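Local coordinates for protein glutathione S-transferase (Pseudomonas protegens, PDB 4IKH) that binds two glutathione molecules and probably catalyses the conjugation of glutathione to electrophilic substrates, at residues P16-E21 / P46-R51; E21-Y26 / P74-P79; G133-F138 / R154-A159; R161-L166 / D208-V213. One frame throughout, in Å; residues are numbered along the deposited sequence.

Contact 1. Residues P16-E21 / P46-R51; sequences PAQFPE and PYEAHR
Glu-48, on strand 47-51 at the edge of the thioredoxin-like sheet, presents its carboxylate to the N-terminal loop at Gln-18 and Phe-19. Two consecutive backbone amides meet its two oxygens: Gln-18 N donates to Glu-48 OE2 at 3.1 Å, with an angle of 156° at the hydrogen, and Phe-19 N donates to Glu-48 OE1 at 2.9 Å and 162°. The two bonds differ in approach, for OE2 receives Gln-18 N on its syn lone pair, whereas Phe-19 N comes to OE1 from above the carboxylate plane. The reach is made by an extended side chain, CG anti to the backbone N (chi1 169°), and the methylene CG of Gln-18 lies 3.2 Å from Glu-48 OE2. In the fold, this joins the segment that leads into strand 23-27 to the neighbouring parallel strand 47-51, and Gln-24 NE2 of strand 23-27 gives Glu-48 OE1 a further hydrogen bond. The carboxylate is buried and takes three N-H donors, which would be expected to favour its ionised form. A leucine in place of Glu-48 would probably leave the amides of Gln-18 and Phe-19 without their acceptors and set the loop free to shift. Two residues along the strand, His-50 CE1 lies 3.5 Å from Pro-16 O, while His-50 NE2 is hydrogen-bonded to Gln-24 OE1.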
loop_
_atom_site.group_PDB
_atom_site.type_symbol
_atom_site.label_atom_id
_atom_site.label_comp_id
_atom_site.label_asym_id
_atom_site.label_seq_id
_atom_site.Cartn_x
_atom_site.Cartn_y
_atom_site.Cartn_z
ATOM N N PRO A 16 -3.026 11.084 -27.236
ATOM C CA PRO A 16 -2.187 10.542 -28.312
ATOM C C PRO A 16 -0.717 10.841 -28.050
ATOM O O PRO A 16 -0.390 11.936 -27.585
ATOM C CB PRO A 16 -2.666 11.303 -29.557
ATOM C CG PRO A 16 -3.970 11.943 -29.168
ATOM C CD PRO A 16 -3.847 12.212 -27.702
ATOM N N ALA A 17 0.154 9.878 -28.343
ATOM C CA ALA A 17 1.574 10.024 -28.039
ATOM C C ALA A 17 2.349 10.782 -29.117
ATOM O O ALA A 17 2.507 10.297 -30.241
ATOM C CB ALA A 17 2.202 8.662 -27.786
ATOM N N GLN A 18 2.826 11.973 -28.759
ATOM C CA GLN A 18 3.745 12.726 -29.605
ATOM C C GLN A 18 5.040 11.932 -29.690
ATOM O O GLN A 18 5.721 11.933 -30.717
ATOM C CB GLN A 18 4.037 14.102 -28.998
ATOM C CG GLN A 18 2.815 14.840 -28.442
ATOM C CD GLN A 18 1.994 15.543 -29.511
ATOM O OE1 GLN A 18 2.466 16.480 -30.162
ATOM N NE2 GLN A 18 0.753 15.101 -29.689
ATOM N N PHE A 19 5.367 11.259 -28.589
ATOM C CA PHE A 19 6.539 10.395 -28.505
ATOM C C PHE A 19 6.099 8.960 -28.214
ATOM O O PHE A 19 6.133 8.509 -27.067
ATOM C CB PHE A 19 7.488 10.900 -27.420
ATOM C CG PHE A 19 7.801 12.366 -27.531
ATOM C CD1 PHE A 19 8.769 12.814 -28.418
ATOM C CD2 PHE A 19 7.128 13.297 -26.752
ATOM C CE1 PHE A 19 9.060 14.163 -28.526
ATOM C CE2 PHE A 19 7.417 14.650 -26.856
ATOM C CZ PHE A 19 8.385 15.082 -27.743
ATOM N N PRO A 20 5.686 8.237 -29.265
ATOM C CA PRO A 20 5.079 6.905 -29.159
ATOM C C PRO A 20 6.087 5.787 -28.875
ATOM O O PRO A 20 5.765 4.604 -29.035
ATOM C CB PRO A 20 4.437 6.711 -30.536
ATOM C CG PRO A 20 5.285 7.510 -31.449
ATOM C CD PRO A 20 5.755 8.703 -30.660
ATOM N N GLU A 21 7.287 6.161 -28.447
ATOM C CA GLU A 21 8.326 5.194 -28.126
ATOM C C GLU A 21 8.713 5.327 -26.662
ATOM O O GLU A 21 9.362 4.446 -26.093
ATOM C CB GLU A 21 9.551 5.426 -29.011
ATOM C CG GLU A 21 9.314 5.138 -30.483
ATOM C CD GLU A 21 9.593 3.692 -30.844
ATOM O OE1 GLU A 21 10.585 3.131 -30.332
ATOM O OE2 GLU A 21 8.824 3.116 -31.642
ATOM N N PRO A 46 13.384 8.461 -20.584
ATOM C CA PRO A 46 12.561 9.361 -21.397
ATOM C C PRO A 46 11.085 9.014 -21.244
ATOM O O PRO A 46 10.730 7.828 -21.200
ATOM C CB PRO A 46 13.037 9.072 -22.824
ATOM C CG PRO A 46 13.573 7.681 -22.769
ATOM C CD PRO A 46 14.183 7.536 -21.407
ATOM N N TYR A 47 10.243 10.037 -21.143
ATOM C CA TYR A 47 8.813 9.825 -20.987
ATOM C C TYR A 47 8.018 11.018 -21.501
ATOM O O TYR A 47 8.563 12.107 -21.689
ATOM C CB TYR A 47 8.461 9.559 -19.516
ATOM C CG TYR A 47 8.532 10.784 -18.626
ATOM C CD1 TYR A 47 9.745 11.210 -18.099
ATOM C CD2 TYR A 47 7.383 11.513 -18.313
ATOM C CE1 TYR A 47 9.819 12.323 -17.287
ATOM C CE2 TYR A 47 7.447 12.634 -17.500
ATOM C CZ TYR A 47 8.672 13.029 -16.989
ATOM O OH TYR A 47 8.765 14.134 -16.174
ATOM N N GLU A 48 6.721 10.801 -21.716
ATOM C CA GLU A 48 5.807 11.854 -22.141
ATOM C C GLU A 48 4.682 11.998 -21.127
ATOM O O GLU A 48 4.093 11.007 -20.701
ATOM C CB GLU A 48 5.224 11.530 -23.517
ATOM C CG GLU A 48 4.072 12.430 -23.928
ATOM C CD GLU A 48 3.623 12.187 -25.354
ATOM O OE1 GLU A 48 4.094 11.202 -25.971
ATOM O OE2 GLU A 48 2.804 12.986 -25.854
ATOM N N ALA A 49 4.374 13.232 -20.744
ATOM C CA ALA A 49 3.390 13.459 -19.692
ATOM C C ALA A 49 2.072 14.023 -20.209
ATOM O O ALA A 49 2.050 14.954 -21.013
ATOM C CB ALA A 49 3.965 14.361 -18.611
ATOM N N HIS A 50 0.975 13.453 -19.727
ATOM C CA HIS A 50 -0.352 13.925 -20.080
ATOM C C HIS A 50 -1.127 14.288 -18.826
ATOM O O HIS A 50 -1.260 13.476 -17.908
ATOM C CB HIS A 50 -1.098 12.854 -20.867
ATOM C CG HIS A 50 -0.383 12.414 -22.105
ATOM N ND1 HIS A 50 -0.464 13.105 -23.296
ATOM C CD2 HIS A 50 0.432 11.358 -22.336
ATOM C CE1 HIS A 50 0.270 12.492 -24.206
ATOM N NE2 HIS A 50 0.825 11.428 -23.650
ATOM N N ARG A 51 -1.629 15.515 -18.792
ATOM C CA ARG A 51 -2.411 15.988 -17.662
ATOM C C ARG A 51 -3.831 15.428 -17.706
ATOM O O ARG A 51 -4.576 15.661 -18.661
ATOM C CB ARG A 51 -2.429 17.518 -17.650
ATOM C CG ARG A 51 -3.167 18.146 -16.483
ATOM C CD ARG A 51 -2.989 19.657 -16.506
ATOM N NE ARG A 51 -2.293 20.156 -15.322
ATOM C CZ ARG A 51 -2.905 20.707 -14.280
ATOM N NH1 ARG A 51 -2.197 21.137 -13.241
ATOM N NH2 ARG A 51 -4.227 20.833 -14.276
#

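Contact 2. Residues E21-Y26 / P74-P79; sequences EWIQLY and PAILDP
Tyr-26 carries its ring CG beside the backbone N (chi1 -45°), which leans the ring back and across to the neighbouring strand, where its CE2 edge meets Leu-77 CB at 3.8 Å, in the ring plane. On the other face of the sheet Leu-25 has CG anti to its own N (chi1 175°), and its CD1 reaches Ile-76 CG2 at 4.0 Å. The backbones between these faces are locked by reciprocal bonds: Gln-24 N to Leu-77 O is 2.8 Å and Leu-77 N to Gln-24 O 3.0 Å, with Tyr-26 and Ala-75 bonded in the same two-way manner. Tyr-26 OH is buried beside Leu-77 CD2 (3.7 Å) and has no polar partner in the model. Pro-79 closes the far end, its CG 3.1 Å from Trp-22 O. With strand axes at 163°, this is the central antiparallel pair of the thioredoxin-like domain; it starts at the cis-proline Pro-74, part of the glutathione pocket, as in other glutathione transferases.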
loop_
_atom_site.group_PDB
_atom_site.type_symbol
_atom_site.label_atom_id
_atom_site.label_comp_id
_atom_site.label_asym_id
_atom_site.label_seq_id
_atom_site.Cartn_x
_atom_site.Cartn_y
_atom_site.Cartn_z
ATOM N N GLU A 21 7.287 6.161 -28.447
ATOM C CA GLU A 21 8.326 5.194 -28.126
ATOM C C GLU A 21 8.713 5.327 -26.662
ATOM O O GLU A 21 9.362 4.446 -26.093
ATOM C CB GLU A 21 9.551 5.426 -29.011
ATOM C CG GLU A 21 9.314 5.138 -30.483
ATOM C CD GLU A 21 9.593 3.692 -30.844
ATOM O OE1 GLU A 21 10.585 3.131 -30.332
ATOM O OE2 GLU A 21 8.824 3.116 -31.642
ATOM N N TRP A 22 8.304 6.440 -26.060
ATOM C CA TRP A 22 8.597 6.710 -24.659
ATOM C C TRP A 22 7.436 6.316 -23.757
ATOM O O TRP A 22 6.287 6.200 -24.203
ATOM C CB TRP A 22 8.902 8.193 -24.443
ATOM C CG TRP A 22 10.157 8.685 -25.115
ATOM C CD1 TRP A 22 11.135 7.927 -25.698
ATOM C CD2 TRP A 22 10.558 10.050 -25.272
ATOM N NE1 TRP A 22 12.119 8.743 -26.211
ATOM C CE2 TRP A 22 11.788 10.050 -25.959
ATOM C CE3 TRP A 22 9.995 11.273 -24.896
ATOM C CZ2 TRP A 22 12.470 11.231 -26.271
ATOM C CZ3 TRP A 22 10.672 12.444 -25.215
ATOM C CH2 TRP A 22 11.892 12.413 -25.898
ATOM N N ILE A 23 7.759 6.121 -22.485
ATOM C CA ILE A 23 6.780 5.869 -21.440
ATOM C C ILE A 23 5.732 6.983 -21.394
ATOM O O ILE A 23 6.078 8.169 -21.313
ATOM C CB ILE A 23 7.495 5.769 -20.077
ATOM C CG1 ILE A 23 8.396 4.531 -20.050
ATOM C CG2 ILE A 23 6.491 5.750 -18.930
ATOM C CD1 ILE A 23 9.304 4.455 -18.833
ATOM N N GLN A 24 4.458 6.603 -21.459
ATOM C CA GLN A 24 3.359 7.563 -21.356
ATOM C C GLN A 24 2.922 7.730 -19.905
ATOM O O GLN A 24 2.689 6.745 -19.198
ATOM C CB GLN A 24 2.165 7.109 -22.197
ATOM C CG GLN A 24 2.482 6.928 -23.662
ATOM C CD GLN A 24 2.748 8.248 -24.359
ATOM O OE1 GLN A 24 1.867 9.110 -24.434
ATOM N NE2 GLN A 24 3.968 8.416 -24.871
ATOM N N LEU A 25 2.804 8.979 -19.465
ATOM C CA LEU A 25 2.425 9.259 -18.085
ATOM C C LEU A 25 1.092 9.982 -18.026
ATOM O O LEU A 25 0.950 11.097 -18.536
ATOM C CB LEU A 25 3.504 10.083 -17.374
ATOM C CG LEU A 25 3.195 10.568 -15.954
ATOM C CD1 LEU A 25 2.907 9.397 -15.027
ATOM C CD2 LEU A 25 4.336 11.407 -15.407
ATOM N N TYR A 26 0.114 9.332 -17.406
ATOM C CA TYR A 26 -1.190 9.935 -17.186
ATOM C C TYR A 26 -1.280 10.304 -15.714
ATOM O O TYR A 26 -1.388 9.435 -14.839
ATOM C CB TYR A 26 -2.290 8.967 -17.608
ATOM C CG TYR A 26 -1.995 8.323 -18.945
ATOM C CD1 TYR A 26 -2.191 9.023 -20.130
ATOM C CD2 TYR A 26 -1.497 7.026 -19.025
ATOM C CE1 TYR A 26 -1.909 8.450 -21.354
ATOM C CE2 TYR A 26 -1.213 6.442 -20.249
ATOM C CZ TYR A 26 -1.424 7.157 -21.407
ATOM O OH TYR A 26 -1.147 6.587 -22.627
ATOM N N PRO A 74 -1.627 8.146 -10.356
ATOM C CA PRO A 74 -0.987 8.026 -11.666
ATOM C C PRO A 74 -1.215 6.674 -12.313
ATOM O O PRO A 74 -1.528 5.684 -11.644
ATOM C CB PRO A 74 0.500 8.152 -11.330
ATOM C CG PRO A 74 0.614 7.552 -9.971
ATOM C CD PRO A 74 -0.658 7.952 -9.259
ATOM N N ALA A 75 -1.039 6.655 -13.628
ATOM C CA ALA A 75 -0.987 5.427 -14.394
ATOM C C ALA A 75 0.044 5.626 -15.489
ATOM O O ALA A 75 0.224 6.748 -15.982
ATOM C CB ALA A 75 -2.364 5.104 -14.998
ATOM N N ILE A 76 0.739 4.560 -15.874
ATOM C CA ILE A 76 1.634 4.656 -17.020
ATOM C C ILE A 76 1.288 3.645 -18.099
ATOM O O ILE A 76 0.558 2.668 -17.869
ATOM C CB ILE A 76 3.131 4.478 -16.651
ATOM C CG1 ILE A 76 3.423 3.030 -16.230
ATOM C CG2 ILE A 76 3.558 5.487 -15.588
ATOM C CD1 ILE A 76 4.906 2.766 -15.969
ATOM N N LEU A 77 1.819 3.899 -19.284
ATOM C CA LEU A 77 1.743 2.967 -20.389
ATOM C C LEU A 77 3.114 2.970 -21.033
ATOM O O LEU A 77 3.510 3.951 -21.669
ATOM C CB LEU A 77 0.661 3.397 -21.381
ATOM C CG LEU A 77 0.618 2.673 -22.726
ATOM C CD1 LEU A 77 0.717 1.174 -22.540
ATOM C CD2 LEU A 77 -0.665 3.024 -23.460
ATOM N N ASP A 78 3.849 1.884 -20.831
ATOM C CA ASP A 78 5.192 1.751 -21.369
ATOM C C ASP A 78 5.130 0.953 -22.668
ATOM O O ASP A 78 4.845 -0.246 -22.646
ATOM C CB ASP A 78 6.094 1.057 -20.344
ATOM C CG ASP A 78 7.522 0.895 -20.830
ATOM O OD1 ASP A 78 7.896 1.546 -21.828
ATOM O OD2 ASP A 78 8.278 0.121 -20.206
ATOM N N PRO A 79 5.390 1.622 -23.807
ATOM C CA PRO A 79 5.307 0.984 -25.125
ATOM C C PRO A 79 6.276 -0.184 -25.193
ATOM O O PRO A 79 5.995 -1.203 -25.822
ATOM C CB PRO A 79 5.772 2.089 -26.082
ATOM C CG PRO A 79 5.587 3.360 -25.335
ATOM C CD PRO A 79 5.836 3.023 -23.899
#

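Contact 3. Residues G133-F138 / R154-A159; sequences GQVGFF and RYVNEA. With GSH (glutathione), chain D.
Tyr-155 is the tight point of this helix pair, with Gln-134 CB set over one ring face, 3.7 Å from the centroid in a CH-pi contact. The opposite face is covered by Arg-154 CG of its own helix, so the ring is sandwiched between aliphatic carbons. Phe-138 meets it rim to rim, its CE2 3.7 Å from Tyr-155 CE2, and the two ring planes are nearly parallel (3°) without either lying over the other. Val-135 presses CG2 to within 3.3 Å of Tyr-155 O, and the same methyl approaches Ala-159 CB at 4.1 Å; Val-135 CG1 and Val-156 CG2 are more loosely placed at 4.4 Å. With an alanine in place of Tyr-155, a gap is likely to open between the helices, leaving Gln-134 CB and the Phe-138 rim without their partner.

The partly exposed side is different in kind. Extended from CG to NE, Arg-154 leaves the helix pair and grips a glutathione carboxylate with two nitrogens: NH1 donates to O11 at 3.0 Å, almost straight at 176°, and NH2 to O12 at 3.2 Å. That glutathione is also held by Asn-32 of the second subunit. The axes of segments 133-138 and 154-159, on helices 111-140 and 150-170, approach to 8.7 Å at 145°, and the loop after helix 183-196 packs against both, Ala-201 on Val-135 and Leu-204 on Val-156.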
loop_
_atom_site.group_PDB
_atom_site.type_symbol
_atom_site.label_atom_id
_atom_site.label_comp_id
_atom_site.label_asym_id
_atom_site.label_seq_id
_atom_site.Cartn_x
_atom_site.Cartn_y
_atom_site.Cartn_z
ATOM N N GLY A 133 -4.494 11.654 3.376
ATOM C CA GLY A 133 -5.618 11.931 2.495
ATOM C C GLY A 133 -6.890 12.228 3.268
ATOM O O GLY A 133 -7.674 13.102 2.881
ATOM N N GLN A 134 -7.102 11.511 4.371
ATOM C CA GLN A 134 -8.270 11.773 5.202
ATOM C C GLN A 134 -8.149 13.129 5.919
ATOM O O GLN A 134 -9.154 13.821 6.122
ATOM C CB GLN A 134 -8.491 10.646 6.210
ATOM C CG GLN A 134 -8.699 9.264 5.572
ATOM C CD GLN A 134 -9.383 9.341 4.220
ATOM O OE1 GLN A 134 -8.755 9.103 3.186
ATOM N NE2 GLN A 134 -10.667 9.694 4.217
ATOM N N VAL A 135 -6.933 13.518 6.298
ATOM C CA VAL A 135 -6.746 14.831 6.920
ATOM C C VAL A 135 -7.150 15.917 5.922
ATOM O O VAL A 135 -7.803 16.907 6.286
ATOM C CB VAL A 135 -5.285 15.077 7.382
ATOM C CG1 VAL A 135 -5.136 16.485 7.911
ATOM C CG2 VAL A 135 -4.886 14.093 8.451
ATOM N N GLY A 136 -6.769 15.728 4.658
ATOM C CA GLY A 136 -7.146 16.664 3.611
ATOM C C GLY A 136 -8.655 16.794 3.421
ATOM O O GLY A 136 -9.173 17.899 3.231
ATOM N N PHE A 137 -9.372 15.677 3.474
ATOM C CA PHE A 137 -10.820 15.747 3.340
ATOM C C PHE A 137 -11.428 16.566 4.476
ATOM O O PHE A 137 -12.234 17.471 4.242
ATOM C CB PHE A 137 -11.453 14.352 3.293
ATOM C CG PHE A 137 -12.966 14.379 3.198
ATOM C CD1 PHE A 137 -13.594 14.651 1.993
ATOM C CD2 PHE A 137 -13.754 14.150 4.322
ATOM C CE1 PHE A 137 -14.992 14.682 1.900
ATOM C CE2 PHE A 137 -15.148 14.180 4.240
ATOM C CZ PHE A 137 -15.763 14.449 3.031
ATOM N N PHE A 138 -11.024 16.269 5.707
ATOM C CA PHE A 138 -11.628 16.915 6.871
ATOM C C PHE A 138 -11.103 18.311 7.228
ATOM O O PHE A 138 -11.656 18.962 8.116
ATOM C CB PHE A 138 -11.567 15.987 8.088
ATOM C CG PHE A 138 -12.481 14.805 7.976
ATOM C CD1 PHE A 138 -13.861 14.975 8.034
ATOM C CD2 PHE A 138 -11.974 13.529 7.780
ATOM C CE1 PHE A 138 -14.720 13.886 7.909
ATOM C CE2 PHE A 138 -12.825 12.438 7.660
ATOM C CZ PHE A 138 -14.201 12.617 7.728
ATOM N N ARG A 154 -9.372 12.305 14.722
ATOM C CA ARG A 154 -8.951 10.915 14.559
ATOM C C ARG A 154 -7.813 10.809 13.546
ATOM O O ARG A 154 -6.815 10.109 13.778
ATOM C CB ARG A 154 -10.139 10.057 14.092
ATOM C CG ARG A 154 -9.751 8.705 13.500
ATOM C CD ARG A 154 -10.976 7.803 13.292
ATOM N NE ARG A 154 -10.662 6.614 12.498
ATOM C CZ ARG A 154 -10.088 5.515 12.986
ATOM N NH1 ARG A 154 -9.756 5.445 14.271
ATOM N NH2 ARG A 154 -9.845 4.480 12.190
ATOM N N TYR A 155 -7.969 11.501 12.419
ATOM C CA TYR A 155 -6.982 11.431 11.341
ATOM C C TYR A 155 -5.767 12.352 11.547
ATOM O O TYR A 155 -4.678 12.055 11.064
ATOM C CB TYR A 155 -7.666 11.658 9.996
ATOM C CG TYR A 155 -8.714 10.592 9.759
ATOM C CD1 TYR A 155 -8.337 9.271 9.561
ATOM C CD2 TYR A 155 -10.073 10.890 9.791
ATOM C CE1 TYR A 155 -9.271 8.274 9.369
ATOM C CE2 TYR A 155 -11.029 9.888 9.602
ATOM C CZ TYR A 155 -10.612 8.586 9.394
ATOM O OH TYR A 155 -11.518 7.571 9.217
ATOM N N VAL A 156 -5.958 13.457 12.259
ATOM C CA VAL A 156 -4.828 14.290 12.671
ATOM C C VAL A 156 -3.951 13.481 13.617
ATOM O O VAL A 156 -2.731 13.396 13.438
ATOM C CB VAL A 156 -5.314 15.583 13.334
ATOM C CG1 VAL A 156 -4.169 16.300 14.100
ATOM C CG2 VAL A 156 -5.911 16.494 12.279
ATOM N N ASN A 157 -4.583 12.853 14.603
ATOM C CA ASN A 157 -3.867 12.023 15.565
ATOM C C ASN A 157 -3.156 10.842 14.930
ATOM O O ASN A 157 -2.075 10.454 15.378
ATOM C CB ASN A 157 -4.804 11.560 16.685
ATOM C CG ASN A 157 -5.038 12.647 17.724
ATOM O OD1 ASN A 157 -4.353 13.669 17.718
ATOM N ND2 ASN A 157 -5.994 12.426 18.625
ATOM N N GLU A 158 -3.759 10.263 13.890
ATOM C CA GLU A 158 -3.109 9.158 13.190
ATOM C C GLU A 158 -1.928 9.681 12.385
ATOM O O GLU A 158 -0.877 9.050 12.318
ATOM C CB GLU A 158 -4.108 8.410 12.293
ATOM C CG GLU A 158 -3.488 7.362 11.384
ATOM C CD GLU A 158 -2.759 6.253 12.134
ATOM O OE1 GLU A 158 -2.968 6.093 13.356
ATOM O OE2 GLU A 158 -1.977 5.531 11.488
ATOM N N ALA A 159 -2.110 10.850 11.782
ATOM C CA ALA A 159 -1.043 11.494 11.033
ATOM C C ALA A 159 0.148 11.803 11.958
ATOM O O ALA A 159 1.315 11.586 11.588
ATOM C CB ALA A 159 -1.571 12.762 10.367
HETATM N N1 GSH D . -6.922 1.336 16.713
HETATM C CA1 GSH D . -6.463 1.813 15.462
HETATM C C1 GSH D . -7.573 2.493 14.722
HETATM O O11 GSH D . -8.594 2.913 15.345
HETATM O O12 GSH D . -7.492 2.653 13.465
HETATM C CB1 GSH D . -5.967 0.654 14.664
HETATM C CG1 GSH D . -7.066 -0.395 14.458
HETATM C CD1 GSH D . -6.595 -1.231 13.287
HETATM O OE1 GSH D . -5.403 -1.431 13.173
HETATM N N2 GSH D . -7.534 -1.764 12.293
HETATM C CA2 GSH D . -7.032 -2.536 11.189
HETATM C C2 GSH D . -6.958 -1.657 9.946
HETATM O O2 GSH D . -7.838 -0.805 9.735
HETATM C CB2 GSH D . -7.932 -3.699 10.919
HETATM S SG2 GSH D . -7.938 -4.830 12.281
HETATM N N3 GSH D . -5.876 -1.777 8.974
HETATM C CA3 GSH D . -5.881 -0.896 7.804
HETATM C C3 GSH D . -5.065 -1.441 6.667
HETATM O O31 GSH D . -4.804 -2.664 6.574
HETATM O O32 GSH D . -4.629 -0.674 5.779
#

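Contact 4. Residues R161-L166 / D208-V213; sequences RLLGVL and DNFPEV
Leu-163 stands over the ring of Phe-210, its CB 3.8 Å from the centroid and only 7° off the ring normal, a CH-pi contact almost centred on the face. The two side chains run at about a right angle, so the leucine meets the flat of the ring and its CD1 also reaches Phe-210 CE2 at 4.0 Å. Phe-210 keeps CG beside its backbone N (chi1 -53°), which turns CE1 to the helix backbone, 3.5 Å from Gly-164 N. Val-213 also lies crosswise to both leucines and divides its methyls between them: CG1 faces Leu-163 CD2 at 4.1 Å, and CG2 faces Leu-166 CD2 at 4.0 Å. Phe-210 is the N-cap residue of helix 211-220, whose first turn is also tied to helix 150-170 by the bond from Glu-212 N to Asp-167 OD1. The side chains that meet are all apolar, so the hold rests on burial and fit of carbon surfaces, with directional bonding supplied by Asp-167 just beyond them.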
loop_
_atom_site.group_PDB
_atom_site.type_symbol
_atom_site.label_atom_id
_atom_site.label_comp_id
_atom_site.label_asym_id
_atom_site.label_seq_id
_atom_site.Cartn_x
_atom_site.Cartn_y
_atom_site.Cartn_z
ATOM N N ARG A 161 0.877 10.138 14.728
ATOM C CA ARG A 161 1.480 8.845 15.069
ATOM C C ARG A 161 2.406 8.352 13.958
ATOM O O ARG A 161 3.517 7.893 14.232
ATOM C CB ARG A 161 0.396 7.797 15.359
ATOM C CG ARG A 161 0.919 6.483 15.959
ATOM C CD ARG A 161 -0.114 5.360 15.799
ATOM N NE ARG A 161 -0.349 5.062 14.386
ATOM C CZ ARG A 161 0.449 4.301 13.647
ATOM N NH1 ARG A 161 1.529 3.759 14.192
ATOM N NH2 ARG A 161 0.179 4.081 12.365
ATOM N N LEU A 162 1.955 8.453 12.707
ATOM C CA LEU A 162 2.785 8.049 11.567
ATOM C C LEU A 162 4.055 8.913 11.452
ATOM O O LEU A 162 5.141 8.391 11.208
ATOM C CB LEU A 162 1.987 8.123 10.270
ATOM C CG LEU A 162 0.856 7.103 10.075
ATOM C CD1 LEU A 162 -0.217 7.664 9.166
ATOM C CD2 LEU A 162 1.434 5.830 9.489
ATOM N N LEU A 163 3.905 10.229 11.612
ATOM C CA LEU A 163 5.032 11.158 11.528
ATOM C C LEU A 163 6.078 10.847 12.594
ATOM O O LEU A 163 7.282 10.908 12.328
ATOM C CB LEU A 163 4.551 12.607 11.662
ATOM C CG LEU A 163 3.876 13.195 10.420
ATOM C CD1 LEU A 163 3.108 14.470 10.749
ATOM C CD2 LEU A 163 4.895 13.446 9.314
ATOM N N GLY A 164 5.613 10.498 13.791
ATOM C CA GLY A 164 6.502 10.151 14.887
ATOM C C GLY A 164 7.223 8.841 14.643
ATOM O O GLY A 164 8.365 8.669 15.059
ATOM N N VAL A 165 6.559 7.904 13.973
ATOM C CA VAL A 165 7.202 6.646 13.637
ATOM C C VAL A 165 8.339 6.949 12.675
ATOM O O VAL A 165 9.471 6.475 12.838
ATOM C CB VAL A 165 6.213 5.653 12.980
ATOM C CG1 VAL A 165 6.968 4.524 12.296
ATOM C CG2 VAL A 165 5.250 5.096 14.015
ATOM N N LEU A 166 8.029 7.765 11.677
ATOM C CA LEU A 166 9.013 8.141 10.678
ATOM C C LEU A 166 10.119 9.022 11.290
ATOM O O LEU A 166 11.301 8.897 10.937
ATOM C CB LEU A 166 8.319 8.895 9.552
ATOM C CG LEU A 166 9.213 9.164 8.345
ATOM C CD1 LEU A 166 9.529 7.857 7.641
ATOM C CD2 LEU A 166 8.530 10.144 7.397
ATOM N N ASP A 208 6.620 20.975 13.249
ATOM C CA ASP A 208 7.912 21.371 13.817
ATOM C C ASP A 208 8.408 20.375 14.884
ATOM O O ASP A 208 9.594 20.337 15.197
ATOM C CB ASP A 208 7.894 22.823 14.361
ATOM C CG ASP A 208 7.701 23.874 13.253
ATOM O OD1 ASP A 208 7.957 23.560 12.072
ATOM O OD2 ASP A 208 7.292 25.016 13.560
ATOM N N ASN A 209 7.508 19.555 15.421
ATOM C CA ASN A 209 7.885 18.543 16.412
ATOM C C ASN A 209 8.560 17.321 15.804
ATOM O O ASN A 209 8.882 16.372 16.516
ATOM C CB ASN A 209 6.654 18.073 17.190
ATOM C CG ASN A 209 6.007 19.180 17.980
ATOM O OD1 ASN A 209 6.692 20.025 18.547
ATOM N ND2 ASN A 209 4.673 19.187 18.023
ATOM N N PHE A 210 8.744 17.319 14.488
ATOM C CA PHE A 210 9.352 16.176 13.824
ATOM C C PHE A 210 10.507 16.674 12.998
ATOM O O PHE A 210 10.447 16.656 11.769
ATOM C CB PHE A 210 8.316 15.429 12.963
ATOM C CG PHE A 210 7.089 15.044 13.723
ATOM C CD1 PHE A 210 7.123 13.987 14.624
ATOM C CD2 PHE A 210 5.910 15.756 13.565
ATOM C CE1 PHE A 210 5.995 13.645 15.348
ATOM C CE2 PHE A 210 4.778 15.418 14.284
ATOM C CZ PHE A 210 4.821 14.359 15.175
ATOM N N PRO A 211 11.576 17.126 13.683
ATOM C CA PRO A 211 12.726 17.757 13.037
ATOM C C PRO A 211 13.401 16.857 12.014
ATOM O O PRO A 211 13.908 17.385 11.017
ATOM C CB PRO A 211 13.707 18.005 14.193
ATOM C CG PRO A 211 12.951 17.839 15.439
ATOM C CD PRO A 211 11.780 16.947 15.132
ATOM N N GLU A 212 13.439 15.547 12.263
ATOM C CA GLU A 212 14.104 14.634 11.334
ATOM C C GLU A 212 13.339 14.554 10.020
ATOM O O GLU A 212 13.938 14.573 8.938
ATOM C CB GLU A 212 14.262 13.226 11.927
ATOM C CG GLU A 212 14.780 13.182 13.364
ATOM C CD GLU A 212 16.242 13.584 13.494
ATOM O OE1 GLU A 212 16.939 13.676 12.455
ATOM O OE2 GLU A 212 16.694 13.789 14.648
ATOM N N VAL A 213 12.014 14.462 10.130
ATOM C CA VAL A 213 11.124 14.466 8.968
ATOM C C VAL A 213 11.294 15.757 8.161
ATOM O O VAL A 213 11.403 15.723 6.931
ATOM C CB VAL A 213 9.647 14.329 9.405
ATOM C CG1 VAL A 213 8.710 14.528 8.229
ATOM C CG2 VAL A 213 9.403 12.972 10.051
#

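Overall arrangement
The four contacts form two pairs, one in each domain. Contacts 1 and 2 lie with centres about 7 Å apart in the N-terminal thioredoxin-like domain; they share Glu-21, their segments alternate along the chain, and strand 23-27 sits between strands 47-51 and 75-78 in one mixed sheet. Contacts 3 and 4 follow in series in the helical C-terminal domain, centres about 15 Å apart, both on helix 150-170 and both touching the second subunit. Between the pairs, centres are about 32 to 38 Å apart, on opposite sides of the chain's centre. Contacts 1 and 2 thus tie the sheet and contacts 3 and 4 the helical domain, while residues of both domains line the glutathione pockets.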